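Local coordinates for pirin family protein (Acinetobacter baumannii, PDB 6D0P) that probably acts as a quercetin 2,3-dioxygenase, a metal-dependent oxidoreductase of the bicupin pirin family that is expected to use one iron ion per subunit, at residues A[8-13]-A[225-230]; A[203-208]-A[231-236]. All blocks are in the same frame, centred on the assembly; numbering follows the deposited sequence. Where two conformers were deposited one is given.

In the fold
The chain begins by lending its first strand to the C-terminal cupin domain. Interaction 1 sets residues 8-13 against 225-230, closing a loop of more than two hundred residues, so that the N-terminal strand borders a sheet of that domain. Interaction 2 closes a much shorter loop, 203-208 with 231-236, where strand 205-210 meets the end of strand 227-231 and the loop that follows it. The segments alternate along the chain, so the two contacts cross. They meet through strand 227-231, which lies between 7-12 and 205-210: Ala229 N lies 2.8 Å from Val208 O, a probable hydrogen bond, and Leu8 CD1 packs on Ser232 CA.

Interaction 1: residues A[8-13]-A[225-230]; sequences LGAYQN and GKTVAI
Leu8 to Gln12 and Thr227 to Ile230 run antiparallel as neighbouring strands, their axes approaching to 4.7 Å at 166°. This is an edge-strand pairing in the C-terminal cupin's beta sheet, with a piece of the N terminus as the outermost strand. Tyr11 and Val228 form a hydrogen-bonded pair: Tyr11 N gives to Val228 O at 2.9 Å, in the carbonyl plane, and Val228 N returns to Tyr11 O. Near the other end, Leu8 and Gly9 both face Ile230 in a classic beta bulge; Ile230 O accepts from Leu8 N while Ile230 N donates to Gly9 O, the latter bond nearly straight. Asn13 N continues the pairing onto Lys226 O.

On one face, Tyr11 and Ile230 meet diagonally across the strands, ring atom CE1 lying 3.8 Å from Ile230 CD1. Both side chains also touch Leu34 of helix 31-34, and Ile230 also touches Leu207 on the neighbouring strand 205-210, so the sheet is packed against the helix here. The opposite face carries Ala10, whose CB sits 4.2 Å from CB of Ala229; Leu223 lies against both.

Gln12 belongs to this second face. With CG anti to the backbone N (chi1 -176°) and the next torsion also extended, its chain crosses that of Thr227 at a slant, CG coming 3.4 Å from OG1. That hydroxyl is hydrogen-bonded to Glu224 O. Beyond it the Gln12 amide NE2 donates to Gly225 O at 3.0 Å, and the acceptor lies 21° out of the amide plane.

Interaction 2: residues A[203-208]-A[231-236]; sequences GHTTLV and LSREGV
Leu231 N donates to Thr206 O at 3.0 Å, an almost linear bond of 173° where strand 205-210 meets the end of strand 227-231. The complementary link is made by water: a single molecule accepts from Thr206 N and donates to Leu231 O at 2.7 Å. It thus serves both backbone groups where the strands begin to separate. Farther out, Gly203 N gives to Arg233 O, a bent bond with its donor 36° above the carbonyl plane. Positive phi at Gly203 suits a glycine, since a CB there would press on the preceding carbonyl oxygen.

The contact lies in the antiparallel sheet of the C-terminal cupin domain, at the point where strand 227-231 gives way to the connection leading to 237-242. Leu231 CD1 touches both Thr206 CG2 (3.9 Å) and Val208 CG2, and Phe238 touches all three side chains.

In the connection itself, Ser232 OG donates to Glu234 O at 2.8 Å, in the carbonyl plane, and is also hydrogen-bonded to Lys6 N. Lys5 NZ, from the N-terminal segment, is shared by three carbonyl oxygens, those of His204, Ser232 and Gly235.

Arg233 stretches alongside Thr205, extended from CG to NE, which brings its guanidinium beside the threonine hydroxyl, with neither bond well directed. NE and NH2 both approach Thr205 OG1 in weak bonds, NE at 3.2 Å with an angle of 125°. The hydroxyl has its stronger partner in Ser39 O, and Arg233 NH2 has further weak bonds to Gln36 O and Thr37 O.

Interaction 1: residues A[8-13]-A[225-230]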
loop_
_atom_site.group_PDB
_atom_site.type_symbol
_atom_site.label_atom_id
_atom_site.label_comp_id
_atom_site.label_asym_id
_atom_site.label_seq_id
_atom_site.Cartn_x
_atom_site.Cartn_y
_atom_site.Cartn_z
ATOM N N LEU A 8 -18.625 -8.681 -3.074
ATOM C CA LEU A 8 -19.043 -8.399 -4.474
ATOM C C LEU A 8 -18.206 -9.161 -5.505
ATOM O O LEU A 8 -18.727 -9.572 -6.581
ATOM C CB LEU A 8 -18.941 -6.890 -4.706
ATOM C CG LEU A 8 -19.835 -6.055 -3.796
ATOM C CD1 LEU A 8 -19.692 -4.564 -4.097
ATOM C CD2 LEU A 8 -21.278 -6.508 -3.934
ATOM N N GLY A 9 -16.936 -9.362 -5.222
ATOM C CA GLY A 9 -16.064 -10.067 -6.155
ATOM C C GLY A 9 -14.617 -10.050 -5.716
ATOM O O GLY A 9 -14.261 -9.355 -4.744
ATOM N N ALA A 10 -13.774 -10.776 -6.453
ATOM C CA ALA A 10 -12.390 -10.825 -6.095
ATOM C C ALA A 10 -11.536 -11.059 -7.337
ATOM O O ALA A 10 -11.998 -11.675 -8.329
ATOM C CB ALA A 10 -12.149 -11.910 -5.066
ATOM N N TYR A 11 -10.289 -10.627 -7.241
ATOM C CA TYR A 11 -9.325 -10.680 -8.337
ATOM C C TYR A 11 -8.015 -11.291 -7.817
ATOM O O TYR A 11 -7.433 -10.779 -6.853
ATOM C CB TYR A 11 -9.104 -9.265 -8.886
ATOM C CG TYR A 11 -10.381 -8.548 -9.261
ATOM C CD1 TYR A 11 -11.172 -7.944 -8.297
ATOM C CD2 TYR A 11 -10.827 -8.507 -10.574
ATOM C CE1 TYR A 11 -12.367 -7.322 -8.622
ATOM C CE2 TYR A 11 -12.013 -7.874 -10.922
ATOM C CZ TYR A 11 -12.789 -7.287 -9.939
ATOM O OH TYR A 11 -13.955 -6.654 -10.264
ATOM N N GLN A 12 -7.550 -12.361 -8.459
ATOM C CA GLN A 12 -6.306 -13.014 -8.076
ATOM C C GLN A 12 -5.298 -12.884 -9.226
ATOM O O GLN A 12 -5.609 -13.205 -10.375
ATOM C CB GLN A 12 -6.563 -14.476 -7.761
ATOM C CG GLN A 12 -5.329 -15.198 -7.258
ATOM C CD GLN A 12 -5.663 -16.627 -6.918
ATOM O OE1 GLN A 12 -6.583 -17.226 -7.484
ATOM N NE2 GLN A 12 -4.903 -17.184 -5.992
ATOM N N ASN A 13 -4.081 -12.436 -8.907
ATOM C CA ASN A 13 -3.047 -12.260 -9.924
ATOM C C ASN A 13 -1.840 -13.143 -9.587
ATOM O O ASN A 13 -1.246 -12.995 -8.510
ATOM C CB ASN A 13 -2.598 -10.805 -10.029
ATOM C CG ASN A 13 -1.589 -10.599 -11.140
ATOM O OD1 ASN A 13 -1.447 -11.438 -12.022
ATOM N ND2 ASN A 13 -0.876 -9.491 -11.101
ATOM N N GLY A 225 -4.161 -16.625 -1.714
ATOM C CA GLY A 225 -3.092 -15.629 -1.787
ATOM C C GLY A 225 -3.085 -14.844 -3.091
ATOM O O GLY A 225 -3.573 -15.306 -4.122
ATOM N N LYS A 226 -2.504 -13.658 -2.991
ATOM C CA LYS A 226 -2.364 -12.739 -4.114
ATOM C C LYS A 226 -3.761 -12.352 -4.607
ATOM O O LYS A 226 -3.991 -12.308 -5.822
ATOM C CB LYS A 226 -1.557 -13.361 -5.260
ATOM C CG LYS A 226 -0.210 -13.980 -4.904
ATOM C CD LYS A 226 0.509 -14.530 -6.130
ATOM C CE LYS A 226 1.540 -15.595 -5.833
ATOM N NZ LYS A 226 2.644 -15.080 -4.997
ATOM N N THR A 227 -4.685 -12.094 -3.667
ATOM C CA THR A 227 -6.082 -11.790 -4.037
ATOM C C THR A 227 -6.571 -10.516 -3.336
ATOM O O THR A 227 -6.188 -10.236 -2.171
ATOM C CB THR A 227 -7.030 -12.936 -3.640
ATOM O OG1 THR A 227 -6.712 -14.144 -4.350
ATOM C CG2 THR A 227 -8.485 -12.641 -3.931
ATOM N N VAL A 228 -7.382 -9.744 -4.047
ATOM C CA VAL A 228 -8.112 -8.644 -3.441
ATOM C C VAL A 228 -9.613 -8.912 -3.615
ATOM O O VAL A 228 -10.064 -9.237 -4.715
ATOM C CB VAL A 228 -7.740 -7.260 -4.009
ATOM C CG1 VAL A 228 -7.885 -7.173 -5.515
ATOM C CG2 VAL A 228 -8.570 -6.171 -3.347
ATOM N N ALA A 229 -10.345 -8.803 -2.523
ATOM C CA ALA A 229 -11.790 -8.885 -2.516
ATOM C C ALA A 229 -12.353 -7.475 -2.298
ATOM O O ALA A 229 -11.845 -6.714 -1.483
ATOM C CB ALA A 229 -12.278 -9.818 -1.436
ATOM N N ILE A 230 -13.441 -7.175 -2.998
ATOM C CA ILE A 230 -14.154 -5.928 -2.864
ATOM C C ILE A 230 -15.475 -6.211 -2.140
ATOM O O ILE A 230 -16.260 -7.087 -2.563
ATOM C CB ILE A 230 -14.344 -5.305 -4.257
ATOM C CG1 ILE A 230 -12.967 -5.024 -4.872
ATOM C CG2 ILE A 230 -15.221 -4.056 -4.202
ATOM C CD1 ILE A 230 -13.010 -4.433 -6.223
#

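Interaction 2: residues A[203-208]-A[231-236]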
loop_
_atom_site.group_PDB
_atom_site.type_symbol
_atom_site.label_atom_id
_atom_site.label_comp_id
_atom_site.label_asym_id
_atom_site.label_seq_id
_atom_site.Cartn_x
_atom_site.Cartn_y
_atom_site.Cartn_z
ATOM N N GLY A 203 -20.469 3.152 4.530
ATOM C CA GLY A 203 -20.203 3.935 3.284
ATOM C C GLY A 203 -18.769 3.859 2.792
ATOM O O GLY A 203 -18.492 4.304 1.670
ATOM N N HIS A 204 -17.843 3.278 3.566
ATOM C CA HIS A 204 -16.444 3.213 3.122
ATOM C C HIS A 204 -16.195 2.081 2.113
ATOM O O HIS A 204 -16.716 0.981 2.256
ATOM C CB HIS A 204 -15.489 2.945 4.302
ATOM C CG HIS A 204 -15.119 4.159 5.092
ATOM N ND1 HIS A 204 -13.928 4.258 5.777
ATOM C CD2 HIS A 204 -15.752 5.332 5.260
ATOM C CE1 HIS A 204 -13.862 5.434 6.353
ATOM N NE2 HIS A 204 -14.955 6.108 6.051
ATOM N N THR A 205 -15.391 2.394 1.114
ATOM C CA THR A 205 -14.735 1.384 0.282
ATOM C C THR A 205 -14.049 0.416 1.247
ATOM O O THR A 205 -13.465 0.885 2.224
ATOM C CB THR A 205 -13.669 2.037 -0.600
ATOM O OG1 THR A 205 -14.352 2.891 -1.509
ATOM C CG2 THR A 205 -12.785 1.056 -1.336
ATOM N N THR A 206 -14.126 -0.892 0.977
ATOM C CA THR A 206 -13.571 -1.895 1.837
ATOM C C THR A 206 -12.933 -2.973 0.972
ATOM O O THR A 206 -13.637 -3.674 0.208
ATOM C CB THR A 206 -14.643 -2.499 2.752
ATOM O OG1 THR A 206 -15.244 -1.470 3.542
ATOM C CG2 THR A 206 -14.072 -3.546 3.678
ATOM N N LEU A 207 -11.610 -3.038 1.028
ATOM C CA LEU A 207 -10.851 -4.005 0.274
ATOM C C LEU A 207 -10.152 -4.965 1.240
ATOM O O LEU A 207 -9.501 -4.511 2.198
ATOM C CB LEU A 207 -9.816 -3.264 -0.578
ATOM C CG LEU A 207 -10.353 -2.128 -1.433
ATOM C CD1 LEU A 207 -9.206 -1.390 -2.081
ATOM C CD2 LEU A 207 -11.330 -2.657 -2.489
ATOM N N VAL A 208 -10.304 -6.265 1.013
ATOM C CA VAL A 208 -9.613 -7.293 1.803
ATOM C C VAL A 208 -8.539 -7.888 0.903
ATOM O O VAL A 208 -8.843 -8.458 -0.146
ATOM C CB VAL A 208 -10.567 -8.377 2.321
ATOM C CG1 VAL A 208 -9.833 -9.477 3.079
ATOM C CG2 VAL A 208 -11.666 -7.744 3.162
ATOM N N LEU A 231 -15.688 -5.528 -1.019
ATOM C CA LEU A 231 -16.937 -5.665 -0.259
ATOM C C LEU A 231 -17.808 -4.433 -0.539
ATOM O O LEU A 231 -17.333 -3.417 -1.062
ATOM C CB LEU A 231 -16.670 -5.799 1.242
ATOM C CG LEU A 231 -15.683 -6.869 1.702
ATOM C CD1 LEU A 231 -15.760 -7.047 3.206
ATOM C CD2 LEU A 231 -15.878 -8.197 1.024
ATOM N N SER A 232 -19.093 -4.523 -0.237
ATOM C CA SER A 232 -19.993 -3.412 -0.496
ATOM C C SER A 232 -19.675 -2.216 0.416
ATOM O O SER A 232 -19.225 -2.357 1.573
ATOM C CB SER A 232 -21.442 -3.829 -0.365
ATOM O OG SER A 232 -21.716 -4.269 0.966
ATOM N N ARG A 233 -19.914 -1.031 -0.122
ATOM C CA ARG A 233 -19.763 0.208 0.657
ATOM C C ARG A 233 -20.854 0.264 1.728
ATOM O O ARG A 233 -20.598 0.680 2.851
ATOM C CB ARG A 233 -19.793 1.441 -0.245
ATOM C CG ARG A 233 -18.521 1.587 -1.051
ATOM C CD ARG A 233 -18.545 2.742 -2.009
ATOM N NE ARG A 233 -17.285 2.816 -2.735
ATOM C CZ ARG A 233 -17.050 3.651 -3.721
ATOM N NH1 ARG A 233 -17.996 4.491 -4.109
ATOM N NH2 ARG A 233 -15.864 3.658 -4.306
ATOM N N GLU A 234 -22.038 -0.225 1.387
ATOM C CA GLU A 234 -23.146 -0.293 2.328
ATOM C C GLU A 234 -22.827 -1.357 3.384
ATOM O O GLU A 234 -22.375 -2.445 3.033
ATOM C CB GLU A 234 -24.445 -0.649 1.588
ATOM C CG GLU A 234 -24.819 0.307 0.445
ATOM C CD GLU A 234 -23.844 0.481 -0.729
ATOM O OE1 GLU A 234 -23.200 -0.544 -1.164
ATOM O OE2 GLU A 234 -23.711 1.664 -1.225
ATOM N N GLY A 235 -23.091 -1.071 4.664
ATOM C CA GLY A 235 -22.807 -2.045 5.735
ATOM C C GLY A 235 -21.602 -1.646 6.596
ATOM O O GLY A 235 -20.751 -0.822 6.200
ATOM N N VAL A 236 -21.495 -2.245 7.772
ATOM C CA VAL A 236 -20.426 -1.866 8.686
ATOM C C VAL A 236 -19.616 -3.076 9.137
ATOM O O VAL A 236 -18.604 -2.880 9.798
ATOM C CB VAL A 236 -20.962 -1.122 9.923
ATOM C CG1 VAL A 236 -21.510 0.234 9.562
ATOM C CG2 VAL A 236 -21.984 -1.946 10.698
HETATM O O HOH W 1 -15.491 -1.467 -1.443
#